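Local coordinates for coelenterazine-binding protein with bound coelenterazine (Renilla muelleri, PDB 2HPS), which binds the luciferin coelenterazine and probably makes it available for reaction with luciferase and oxygen in Renilla bioluminescence when calcium binds, at residues A[62-65]-A[66-69]; A[74-77]-A[78-82]; A[10-13]-A[14-17]; A[163-166]-A[167-171]; A[97-100]-A[101-104]. All blocks are in the same frame, centred on the assembly; numbering follows the deposited sequence. Where two conformers were deposited one is given.

Contact 1: residues A[62-65]-A[66-69]; sequences LRVA and DQLG
Two backbone hydrogen bonds carry the last turn of this helix: D66 N donates to L62 O at 3.0 Å, and L68 N to V64 O at the same length. At its C-terminal end G69, with positive phi (81°), closes a Schellman motif, and its N-H bonds to D66 O. The apolar part is a side-by-side pair, V64 CG1 against L68 CD1 at 3.9 Å. With CG1 anti to the backbone N (chi1 178°), V64 turns this methyl to the face that L68 shares. The polar part is bridged by water: R63 NH2 donates to a water 2.9 Å away, lying in the guanidinium plane at its edge, and that water donates to Q67 OE1 at 3.1 Å. Guanidinium and amide planes stand 81° apart. An alanine in place of Q67 would probably leave this water without its amide acceptor and uncouple R63 from the following turn. Elsewhere R63 makes a salt bridge with E60, and D66 one with R33. The turn ends helix 51-68: V64 and L68 pack on Y36 of helix 33-47 and R19 of helix 6-21, while L68 O accepts from N84 of helix 78-91.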
loop_
_atom_site.group_PDB
_atom_site.type_symbol
_atom_site.label_atom_id
_atom_site.label_comp_id
_atom_site.label_asym_id
_atom_site.label_seq_id
_atom_site.Cartn_x
_atom_site.Cartn_y
_atom_site.Cartn_z
ATOM N N LEU A 62 8.211 -3.729 9.238
ATOM C CA LEU A 62 8.635 -3.132 10.498
ATOM C C LEU A 62 9.405 -1.843 10.267
ATOM O O LEU A 62 9.252 -0.885 11.014
ATOM C CB LEU A 62 9.482 -4.119 11.314
ATOM C CG LEU A 62 8.743 -5.337 11.868
ATOM C CD1 LEU A 62 9.780 -6.273 12.498
ATOM C CD2 LEU A 62 7.650 -4.964 12.867
ATOM N N ARG A 63 10.229 -1.817 9.220
ATOM C CA ARG A 63 11.006 -0.627 8.883
ATOM C C ARG A 63 10.082 0.564 8.588
ATOM O O ARG A 63 10.291 1.683 9.080
ATOM C CB ARG A 63 11.924 -0.919 7.690
ATOM C CG ARG A 63 12.988 0.192 7.472
ATOM C CD ARG A 63 13.858 -0.145 6.246
ATOM N NE ARG A 63 13.123 0.041 4.995
ATOM C CZ ARG A 63 12.944 1.218 4.399
ATOM N NH1 ARG A 63 13.447 2.328 4.933
ATOM N NH2 ARG A 63 12.243 1.286 3.276
ATOM N N VAL A 64 9.060 0.305 7.777
ATOM C CA VAL A 64 8.023 1.293 7.465
ATOM C C VAL A 64 7.194 1.623 8.722
ATOM O O VAL A 64 6.917 2.790 8.970
ATOM C CB VAL A 64 7.173 0.844 6.252
ATOM C CG1 VAL A 64 6.048 1.838 5.952
ATOM C CG2 VAL A 64 8.078 0.697 5.023
ATOM N N ALA A 65 6.867 0.620 9.540
ATOM C CA ALA A 65 6.136 0.874 10.809
ATOM C C ALA A 65 6.847 1.923 11.664
ATOM O O ALA A 65 6.212 2.801 12.265
ATOM C CB ALA A 65 5.933 -0.422 11.592
ATOM N N ASP A 66 8.173 1.851 11.702
ATOM C CA ASP A 66 8.963 2.847 12.439
ATOM C C ASP A 66 8.713 4.260 11.923
ATOM O O ASP A 66 8.520 5.204 12.698
ATOM C CB ASP A 66 10.457 2.523 12.384
ATOM C CG ASP A 66 10.828 1.261 13.171
ATOM O OD1 ASP A 66 10.039 0.785 14.020
ATOM O OD2 ASP A 66 11.927 0.720 12.909
ATOM N N GLN A 67 8.692 4.408 10.604
ATOM C CA GLN A 67 8.403 5.701 9.992
ATOM C C GLN A 67 6.976 6.184 10.292
ATOM O O GLN A 67 6.732 7.393 10.423
ATOM C CB GLN A 67 8.614 5.608 8.485
ATOM C CG GLN A 67 10.017 5.093 8.094
ATOM C CD GLN A 67 10.226 5.009 6.580
ATOM O OE1 GLN A 67 11.362 5.054 6.085
ATOM N NE2 GLN A 67 9.136 4.880 5.844
ATOM N N LEU A 68 6.043 5.238 10.380
ATOM C CA LEU A 68 4.636 5.562 10.611
ATOM C C LEU A 68 4.356 5.911 12.075
ATOM O O LEU A 68 3.259 6.339 12.414
ATOM C CB LEU A 68 3.732 4.419 10.143
ATOM C CG LEU A 68 3.837 4.126 8.637
ATOM C CD1 LEU A 68 3.026 2.879 8.263
ATOM C CD2 LEU A 68 3.413 5.357 7.821
ATOM N N GLY A 69 5.364 5.746 12.927
ATOM C CA GLY A 69 5.183 5.966 14.362
ATOM C C GLY A 69 4.540 4.784 15.065
ATOM O O GLY A 69 4.029 4.921 16.192
HETATM O O HOH W 1 11.874 4.124 3.121
#

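Contact 2: residues A[74-77]-A[78-82]; sequences VRIS and VEEAA
The E80 carboxylate is the flat group that meets the strand, and its two oxygens serve different partners: OE2 lies 3.7 Å from I76 CG2, in van der Waals contact, while OE1 accepts from a water at 2.6 Å. The same water takes the N-H of S77 at 2.9 Å, linking the carboxylate to the backbone where the strand ends. E80 reaches there with CG anti to its backbone N and an extended chain, crossing I76 at about a right angle. S77 is the N-cap of helix 78-91: its OG accepts from E80 N at 2.9 Å, and its carbonyl O takes A81 N at 3.1 Å with a nearly straight N-H...O angle of 170°. A chi1 of 70° sets the hydroxyl between the backbone N and carbonyl carbon, facing the first turn. This is the strand-to-helix junction of an EF-hand, where the short strand 75-77 pairs antiparallel with 30-32 and then turns into the exiting helix; the axes of strand 75-77 and of the first turn, 78-82, stand 84° apart. I76 CD1 meets buried A81 at CB, 3.9 Å away. A81 also packs on M20 of helix 6-21 and I31 of the paired strand, and I76 on L70.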
loop_
_atom_site.group_PDB
_atom_site.type_symbol
_atom_site.label_atom_id
_atom_site.label_comp_id
_atom_site.label_asym_id
_atom_site.label_seq_id
_atom_site.Cartn_x
_atom_site.Cartn_y
_atom_site.Cartn_z
ATOM N N VAL A 74 2.811 0.895 21.337
ATOM C CA VAL A 74 1.933 2.059 21.185
ATOM C C VAL A 74 0.726 1.738 20.303
ATOM O O VAL A 74 0.736 0.789 19.506
ATOM C CB VAL A 74 2.662 3.356 20.692
ATOM C CG1 VAL A 74 3.965 3.587 21.457
ATOM C CG2 VAL A 74 2.911 3.329 19.184
ATOM N N ARG A 75 -0.317 2.534 20.489
ATOM C CA ARG A 75 -1.536 2.431 19.729
ATOM C C ARG A 75 -1.798 3.875 19.370
ATOM O O ARG A 75 -1.876 4.720 20.262
ATOM C CB ARG A 75 -2.624 1.864 20.645
ATOM C CG ARG A 75 -4.022 1.883 20.105
ATOM C CD ARG A 75 -4.939 1.108 21.032
ATOM N NE ARG A 75 -6.318 1.102 20.553
ATOM C CZ ARG A 75 -7.251 1.971 20.937
ATOM N NH1 ARG A 75 -6.958 2.923 21.820
ATOM N NH2 ARG A 75 -8.482 1.884 20.438
ATOM N N ILE A 76 -1.849 4.188 18.076
ATOM C CA ILE A 76 -2.086 5.565 17.636
ATOM C C ILE A 76 -3.280 5.609 16.694
ATOM O O ILE A 76 -3.651 4.582 16.118
ATOM C CB ILE A 76 -0.830 6.235 16.994
ATOM C CG1 ILE A 76 -0.402 5.522 15.712
ATOM C CG2 ILE A 76 0.352 6.273 17.996
ATOM C CD1 ILE A 76 0.729 6.285 14.955
ATOM N N SER A 77 -3.896 6.783 16.572
ATOM C CA SER A 77 -5.045 6.959 15.681
ATOM C C SER A 77 -4.657 6.791 14.218
ATOM O O SER A 77 -3.507 7.016 13.838
ATOM C CB SER A 77 -5.682 8.335 15.867
ATOM O OG SER A 77 -4.853 9.378 15.377
ATOM N N VAL A 78 -5.625 6.422 13.390
ATOM C CA VAL A 78 -5.364 6.387 11.951
ATOM C C VAL A 78 -4.947 7.749 11.378
ATOM O O VAL A 78 -4.097 7.799 10.498
ATOM C CB VAL A 78 -6.526 5.755 11.140
ATOM C CG1 VAL A 78 -6.747 4.307 11.599
ATOM C CG2 VAL A 78 -7.810 6.596 11.259
ATOM N N GLU A 79 -5.500 8.856 11.888
ATOM C CA GLU A 79 -5.077 10.161 11.353
ATOM C C GLU A 79 -3.677 10.568 11.833
ATOM O O GLU A 79 -2.939 11.203 11.069
ATOM C CB GLU A 79 -6.138 11.283 11.513
ATOM C CG GLU A 79 -5.733 12.714 10.990
ATOM C CD GLU A 79 -5.446 12.859 9.461
ATOM O OE1 GLU A 79 -4.980 13.954 9.052
ATOM O OE2 GLU A 79 -5.687 11.929 8.653
ATOM N N GLU A 80 -3.296 10.182 13.055
ATOM C CA GLU A 80 -1.923 10.441 13.522
ATOM C C GLU A 80 -0.905 9.675 12.659
ATOM O O GLU A 80 0.126 10.237 12.261
ATOM C CB GLU A 80 -1.742 10.091 14.998
ATOM C CG GLU A 80 -0.371 10.467 15.569
ATOM C CD GLU A 80 -0.277 10.279 17.084
ATOM O OE1 GLU A 80 -1.290 10.496 17.784
ATOM O OE2 GLU A 80 0.810 9.919 17.574
ATOM N N ALA A 81 -1.209 8.412 12.362
ATOM C CA ALA A 81 -0.359 7.617 11.471
ATOM C C ALA A 81 -0.314 8.213 10.063
ATOM O O ALA A 81 0.748 8.220 9.424
ATOM C CB ALA A 81 -0.835 6.165 11.428
ATOM N N ALA A 82 -1.459 8.714 9.586
ATOM C CA ALA A 82 -1.520 9.387 8.282
ATOM C C ALA A 82 -0.612 10.627 8.232
ATOM O O ALA A 82 0.123 10.834 7.275
ATOM C CB ALA A 82 -2.974 9.747 7.906
HETATM O O HOH W 2 -3.259 8.888 18.449
#

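Contact 3: residues A[10-13]-A[14-17]; sequences AYHL and RKMK
The aliphatic chain of K15 lies over one face of the Y11 ring. Its CG sits 4.2 Å from the ring centroid and 22° off the normal, a CH-pi contact displaced toward the rim, and CD continues along the ring to 3.6 Å from Y11 CE2. A bend at chi3 (-63°) then carries the chain across H12 at about a right angle, with K15 CE 4.0 Å from H12 CD2. On the imidazole the other neighbour is selenomethionine M16: its CG approaches H12 CE1 at 3.5 Å, and its SE stands 4.7 Å from the ring centroid in an oblique selenium-aromatic contact. Beneath these side chains runs the helix backbone, which sets their spacing: K15 N donates to Y11 O at 3.0 Å, and M16 N to H12 O at 2.9 Å. The next shell fixes the polar ends. H12 is held at both ring nitrogens, NE2 by L168 O and ND1 by T86 OG1, and these two bonds should fix the turn of the ring. K15 NZ donates to the carbonyls of F167 and G170, and Y11 OH bonds N178, while R14 forms a salt bridge with D186. This is side-chain packing at i+3 and i+4 spacing within helix 6-21, the entering helix of the first EF-hand, whose polar tips join it to the C-terminal end of helix 157-169, to helices 78-91 and 175-180 and to the C-terminal tail.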
loop_
_atom_site.group_PDB
_atom_site.type_symbol
_atom_site.label_atom_id
_atom_site.label_comp_id
_atom_site.label_asym_id
_atom_site.label_seq_id
_atom_site.Cartn_x
_atom_site.Cartn_y
_atom_site.Cartn_z
ATOM N N ALA A 10 -3.749 18.611 2.220
ATOM C CA ALA A 10 -5.057 18.009 2.508
ATOM C C ALA A 10 -5.256 16.735 1.707
ATOM O O ALA A 10 -5.641 15.702 2.261
ATOM C CB ALA A 10 -6.197 19.008 2.214
ATOM N N TYR A 11 -4.961 16.804 0.407
ATOM C CA TYR A 11 -5.180 15.662 -0.473
ATOM C C TYR A 11 -4.228 14.509 -0.108
ATOM O O TYR A 11 -4.637 13.354 -0.033
ATOM C CB TYR A 11 -5.021 16.081 -1.944
ATOM C CG TYR A 11 -5.166 14.910 -2.889
ATOM C CD1 TYR A 11 -6.387 14.227 -2.999
ATOM C CD2 TYR A 11 -4.068 14.433 -3.607
ATOM C CE1 TYR A 11 -6.526 13.114 -3.845
ATOM C CE2 TYR A 11 -4.193 13.324 -4.442
ATOM C CZ TYR A 11 -5.413 12.666 -4.555
ATOM O OH TYR A 11 -5.542 11.582 -5.393
ATOM N N HIS A 12 -2.958 14.838 0.125
ATOM C CA HIS A 12 -1.992 13.794 0.486
ATOM C C HIS A 12 -2.378 13.108 1.786
ATOM O O HIS A 12 -2.362 11.873 1.868
ATOM C CB HIS A 12 -0.566 14.330 0.561
ATOM C CG HIS A 12 0.456 13.246 0.504
ATOM N ND1 HIS A 12 0.849 12.536 1.618
ATOM C CD2 HIS A 12 1.108 12.697 -0.549
ATOM C CE1 HIS A 12 1.708 11.598 1.252
ATOM N NE2 HIS A 12 1.896 11.687 -0.053
ATOM N N LEU A 13 -2.795 13.891 2.784
ATOM C CA LEU A 13 -3.261 13.279 4.041
ATOM C C LEU A 13 -4.487 12.401 3.850
ATOM O O LEU A 13 -4.655 11.396 4.546
ATOM C CB LEU A 13 -3.576 14.361 5.085
ATOM C CG LEU A 13 -2.398 15.104 5.711
ATOM C CD1 LEU A 13 -2.912 16.329 6.486
ATOM C CD2 LEU A 13 -1.650 14.162 6.671
ATOM N N ARG A 14 -5.388 12.827 2.965
ATOM C CA ARG A 14 -6.579 12.040 2.626
ATOM C C ARG A 14 -6.194 10.688 2.040
ATOM O O ARG A 14 -6.744 9.656 2.441
ATOM C CB ARG A 14 -7.475 12.811 1.661
ATOM C CG ARG A 14 -8.817 12.129 1.369
ATOM C CD ARG A 14 -9.695 13.055 0.490
ATOM N NE ARG A 14 -10.967 12.427 0.148
ATOM C CZ ARG A 14 -12.061 12.455 0.902
ATOM N NH1 ARG A 14 -12.054 13.075 2.089
ATOM N NH2 ARG A 14 -13.171 11.830 0.473
ATOM N N LYS A 15 -5.194 10.691 1.154
ATOM C CA LYS A 15 -4.663 9.456 0.622
ATOM C C LYS A 15 -4.084 8.596 1.747
ATOM O O LYS A 15 -4.388 7.406 1.846
ATOM C CB LYS A 15 -3.603 9.742 -0.434
ATOM C CG LYS A 15 -4.174 10.278 -1.761
ATOM C CD LYS A 15 -3.132 10.276 -2.868
ATOM C CE LYS A 15 -1.945 11.209 -2.580
ATOM N NZ LYS A 15 -0.920 11.209 -3.725
HETATM N N MSE A 16 -3.273 9.210 2.599
HETATM C CA MSE A 16 -2.590 8.449 3.652
HETATM C C MSE A 16 -3.582 7.893 4.680
HETATM O O MSE A 16 -3.417 6.786 5.176
HETATM C CB MSE A 16 -1.500 9.275 4.329
HETATM C CG MSE A 16 -0.364 9.697 3.417
HETATM SE SE MSE A 16 0.504 8.160 2.484
HETATM C CE MSE A 16 -0.259 8.469 0.629
ATOM N N LYS A 17 -4.624 8.655 5.000
ATOM C CA LYS A 17 -5.647 8.146 5.912
ATOM C C LYS A 17 -6.391 6.924 5.330
ATOM O O LYS A 17 -6.773 5.995 6.051
ATOM C CB LYS A 17 -6.638 9.265 6.298
ATOM C CG LYS A 17 -7.553 8.857 7.466
ATOM C CD LYS A 17 -8.571 9.938 7.887
ATOM C CE LYS A 17 -9.567 9.335 8.890
ATOM N NZ LYS A 17 -10.605 10.346 9.275
#

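Contact 4: residues A[163-166]-A[167-171]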
loop_
_atom_site.group_PDB
_atom_site.type_symbol
_atom_site.label_atom_id
_atom_site.label_comp_id
_atom_site.label_asym_id
_atom_site.label_seq_id
_atom_site.Cartn_x
_atom_site.Cartn_y
_atom_site.Cartn_z
ATOM N N THR A 163 1.677 3.797 -10.535
ATOM C CA THR A 163 0.588 3.971 -9.560
ATOM C C THR A 163 1.143 4.158 -8.143
ATOM O O THR A 163 0.724 5.073 -7.423
ATOM C CB THR A 163 -0.399 2.790 -9.618
ATOM O OG1 THR A 163 -1.100 2.860 -10.869
ATOM C CG2 THR A 163 -1.440 2.883 -8.477
ATOM N N VAL A 164 2.098 3.313 -7.764
ATOM C CA VAL A 164 2.699 3.422 -6.422
ATOM C C VAL A 164 3.319 4.799 -6.215
ATOM O O VAL A 164 3.078 5.463 -5.203
ATOM C CB VAL A 164 3.767 2.325 -6.210
ATOM C CG1 VAL A 164 4.534 2.570 -4.936
ATOM C CG2 VAL A 164 3.093 0.949 -6.189
ATOM N N ASN A 165 4.133 5.250 -7.161
ATOM C CA ASN A 165 4.730 6.581 -7.034
ATOM C C ASN A 165 3.700 7.695 -6.966
ATOM O O ASN A 165 3.842 8.638 -6.191
ATOM C CB ASN A 165 5.728 6.813 -8.168
ATOM C CG ASN A 165 7.077 6.219 -7.848
ATOM O OD1 ASN A 165 7.799 6.757 -7.007
ATOM N ND2 ASN A 165 7.426 5.109 -8.497
ATOM N N ASP A 166 2.662 7.591 -7.788
ATOM C CA ASP A 166 1.657 8.640 -7.796
ATOM C C ASP A 166 0.898 8.672 -6.458
ATOM O O ASP A 166 0.669 9.746 -5.887
ATOM C CB ASP A 166 0.712 8.240 -8.939
ATOM C CG ASP A 166 -0.408 9.209 -9.162
ATOM O OD1 ASP A 166 -0.479 10.248 -8.464
ATOM O OD2 ASP A 166 -1.215 8.904 -10.072
ATOM N N PHE A 167 0.559 7.497 -5.945
ATOM C CA PHE A 167 -0.117 7.436 -4.647
ATOM C C PHE A 167 0.777 7.968 -3.525
ATOM O O PHE A 167 0.346 8.791 -2.727
ATOM C CB PHE A 167 -0.566 6.023 -4.340
ATOM C CG PHE A 167 -1.387 5.930 -3.074
ATOM C CD1 PHE A 167 -2.745 6.236 -3.099
ATOM C CD2 PHE A 167 -0.800 5.572 -1.866
ATOM C CE1 PHE A 167 -3.521 6.178 -1.935
ATOM C CE2 PHE A 167 -1.573 5.508 -0.683
ATOM C CZ PHE A 167 -2.932 5.799 -0.721
ATOM N N LEU A 168 2.024 7.500 -3.471
ATOM C CA LEU A 168 2.899 7.843 -2.343
ATOM C C LEU A 168 3.419 9.280 -2.346
ATOM O O LEU A 168 3.582 9.872 -1.271
ATOM C CB LEU A 168 4.070 6.848 -2.252
ATOM C CG LEU A 168 3.735 5.429 -1.781
ATOM C CD1 LEU A 168 5.033 4.618 -1.808
ATOM C CD2 LEU A 168 3.089 5.398 -0.387
ATOM N N PHE A 169 3.673 9.851 -3.524
ATOM C CA PHE A 169 4.319 11.156 -3.624
ATOM C C PHE A 169 3.528 12.252 -4.327
ATOM O O PHE A 169 3.934 13.421 -4.292
ATOM C CB PHE A 169 5.695 11.023 -4.308
ATOM C CG PHE A 169 6.614 10.091 -3.593
ATOM C CD1 PHE A 169 7.132 10.429 -2.357
ATOM C CD2 PHE A 169 6.956 8.860 -4.156
ATOM C CE1 PHE A 169 7.983 9.559 -1.688
ATOM C CE2 PHE A 169 7.797 7.990 -3.491
ATOM C CZ PHE A 169 8.306 8.336 -2.256
ATOM N N GLY A 170 2.426 11.878 -4.974
ATOM C CA GLY A 170 1.623 12.826 -5.742
ATOM C C GLY A 170 0.963 13.871 -4.858
ATOM O O GLY A 170 0.420 13.539 -3.811
ATOM N N LEU A 171 1.034 15.129 -5.286
ATOM C CA LEU A 171 0.396 16.237 -4.568
ATOM C C LEU A 171 -0.906 16.630 -5.241
ATOM O O LEU A 171 -1.722 17.353 -4.653
ATOM C CB LEU A 171 1.314 17.452 -4.526
ATOM C CG LEU A 171 2.645 17.264 -3.796
ATOM C CD1 LEU A 171 3.465 18.544 -3.851
ATOM C CD2 LEU A 171 2.424 16.823 -2.382
#
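F167 N donates to T163 O at 2.8 Å, the shortest of the four backbone bonds that run through this helix end. L168 N to V164 O and F169 N to N165 O follow, each 2.9 Å. The last, G170 N to D166 O, is of similar length but bent: the N-H...O angle falls to 135° and the donor rises above the carbonyl plane, as the chain leaves helical angles at G170. Among side chains, V164 CG1 lies against L168 CD1 at 3.8 Å, the two pointing the same way. N165 OD1 comes to the edge of the F169 ring, near its plane, 3.6 Å from CD2, where the ring hydrogens carry slight positive charge; amide and ring planes are 28° apart. F169 holds that edge toward N165 with CG anti to the carbonyl carbon (chi1 -58°). The amide's nitrogen, ND2, bonds back to L161 O, which should restrict its flip. The F169 ring also forms a cation-pi pair with K97. An alanine at F169 would probably leave N165 OD1 without its aromatic edge and take from K97 its cation-pi partner. Helix 157-169, the exiting helix of the fourth EF-hand, packs F167 on helix 6-21 and in a ring stack with Y181, L168 on L89 of helix 78-91, and T163 and V164 on helix 175-180.

Contact 5: residues A[97-100]-A[101-104]; sequences KAMA and VIQS
Between helix 95-99 and helix 102-111 the chain makes a type I beta turn from M99 to I102. The turn is closed by I102 N donating to M99 O at 3.2 Å, although the donor lies well above the carbonyl plane, 64° out of it. A second, weak bond runs from V101 N to A98 O at 3.4 Å. The kink leads into the entering helix of the third EF-hand, and waters bond to the carbonyls at the turn. One water lies between M99 O and Q103 N, accepting from the latter; another donates to A100 O and meets S104 OG at 2.8 Å. Of the side chains, V101 comes closest to the preceding turn: a chi1 of -58° puts CG1 anti to the carbonyl carbon and leaves CG2 between the backbone N and the carbonyl carbon, 3.3 Å from A98 O. Its CG1 comes to 3.8 Å from K97 O. V101 is buried, and packs on L161 and V164 of helix 157-169. A100 faces F169 of the same helix. Q103 touches the bound c2-hydroxy-coelenterazine and its NE2 donates to Y36 OH. Selenomethionine M99 rests on R63 of helix 51-68; bent at chi2 and chi3, it brings its methyl CE to I102 CG1 at 3.9 Å.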
loop_
_atom_site.group_PDB
_atom_site.type_symbol
_atom_site.label_atom_id
_atom_site.label_comp_id
_atom_site.label_asym_id
_atom_site.label_seq_id
_atom_site.Cartn_x
_atom_site.Cartn_y
_atom_site.Cartn_z
ATOM N N LYS A 97 13.425 8.179 -2.152
ATOM C CA LYS A 97 12.154 7.840 -2.798
ATOM C C LYS A 97 12.183 6.452 -3.427
ATOM O O LYS A 97 11.141 5.804 -3.546
ATOM C CB LYS A 97 11.786 8.911 -3.836
ATOM C CG LYS A 97 11.558 10.311 -3.236
ATOM C CD LYS A 97 11.199 11.333 -4.319
ATOM C CE LYS A 97 9.907 10.970 -5.043
ATOM N NZ LYS A 97 9.479 12.110 -5.935
ATOM N N ALA A 98 13.370 5.999 -3.843
ATOM C CA ALA A 98 13.547 4.632 -4.340
ATOM C C ALA A 98 13.382 3.617 -3.223
ATOM O O ALA A 98 12.760 2.570 -3.417
ATOM C CB ALA A 98 14.930 4.474 -5.029
HETATM N N MSE A 99 13.910 3.933 -2.042
HETATM C CA MSE A 99 13.738 3.041 -0.905
HETATM C C MSE A 99 12.273 2.966 -0.504
HETATM O O MSE A 99 11.809 1.923 -0.035
HETATM C CB MSE A 99 14.584 3.488 0.286
HETATM C CG MSE A 99 16.041 3.160 0.146
HETATM SE SE MSE A 99 16.356 1.217 -0.071
HETATM C CE MSE A 99 15.201 0.515 1.151
ATOM N N ALA A 100 11.544 4.072 -0.695
ATOM C CA ALA A 100 10.127 4.138 -0.292
ATOM C C ALA A 100 9.188 3.204 -1.053
ATOM O O ALA A 100 8.085 2.891 -0.569
ATOM C CB ALA A 100 9.619 5.559 -0.385
ATOM N N VAL A 101 9.611 2.754 -2.237
ATOM C CA VAL A 101 8.749 1.868 -3.039
ATOM C C VAL A 101 9.109 0.391 -2.926
ATOM O O VAL A 101 8.442 -0.475 -3.498
ATOM C CB VAL A 101 8.689 2.305 -4.520
ATOM C CG1 VAL A 101 8.185 3.752 -4.606
ATOM C CG2 VAL A 101 10.057 2.147 -5.209
ATOM N N ILE A 102 10.176 0.110 -2.181
ATOM C CA ILE A 102 10.606 -1.266 -1.956
ATOM C C ILE A 102 9.496 -2.159 -1.395
ATOM O O ILE A 102 9.299 -3.284 -1.859
ATOM C CB ILE A 102 11.912 -1.273 -1.103
ATOM C CG1 ILE A 102 13.057 -0.663 -1.925
ATOM C CG2 ILE A 102 12.227 -2.652 -0.555
ATOM C CD1 ILE A 102 13.546 -1.528 -3.128
ATOM N N GLN A 103 8.742 -1.649 -0.428
ATOM C CA GLN A 103 7.626 -2.386 0.127
ATOM C C GLN A 103 6.617 -2.793 -0.961
ATOM O O GLN A 103 6.167 -3.946 -1.018
ATOM C CB GLN A 103 6.958 -1.514 1.181
ATOM C CG GLN A 103 5.988 -2.210 2.075
ATOM C CD GLN A 103 5.326 -1.220 3.030
ATOM O OE1 GLN A 103 5.347 0.001 2.808
ATOM N NE2 GLN A 103 4.757 -1.738 4.102
ATOM N N SER A 104 6.282 -1.853 -1.843
ATOM C CA SER A 104 5.319 -2.122 -2.896
ATOM C C SER A 104 5.875 -3.102 -3.927
ATOM O O SER A 104 5.136 -3.897 -4.479
ATOM C CB SER A 104 4.894 -0.821 -3.572
ATOM O OG SER A 104 4.083 -0.037 -2.704
HETATM O O HOH W 3 9.642 0.621 1.163
HETATM O O HOH W 4 6.001 1.069 -1.054
HETATM O O HOH W 5 7.368 2.537 2.001
#

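All five contacts are local and follow one another in series, so none encloses or crosses another. From the N terminus, contact 3 lies within helix 6-21, contact 1 ends helix 51-68, contact 2 turns strand 75-77 into helix 78-91, contact 5 kinks the chain into helix 102-111, and contact 4 ends helix 157-169. In space they join up. Contacts 1 and 2 touch where L68 O meets I76 CD1; contacts 2 and 3 touch through A82 and K17. Contact 3 reaches contact 4 by probable hydrogen bonds from K15 and H12, bringing N- and C-terminal EF-hands together. Contact 5 packs on both contact 4 and contact 1.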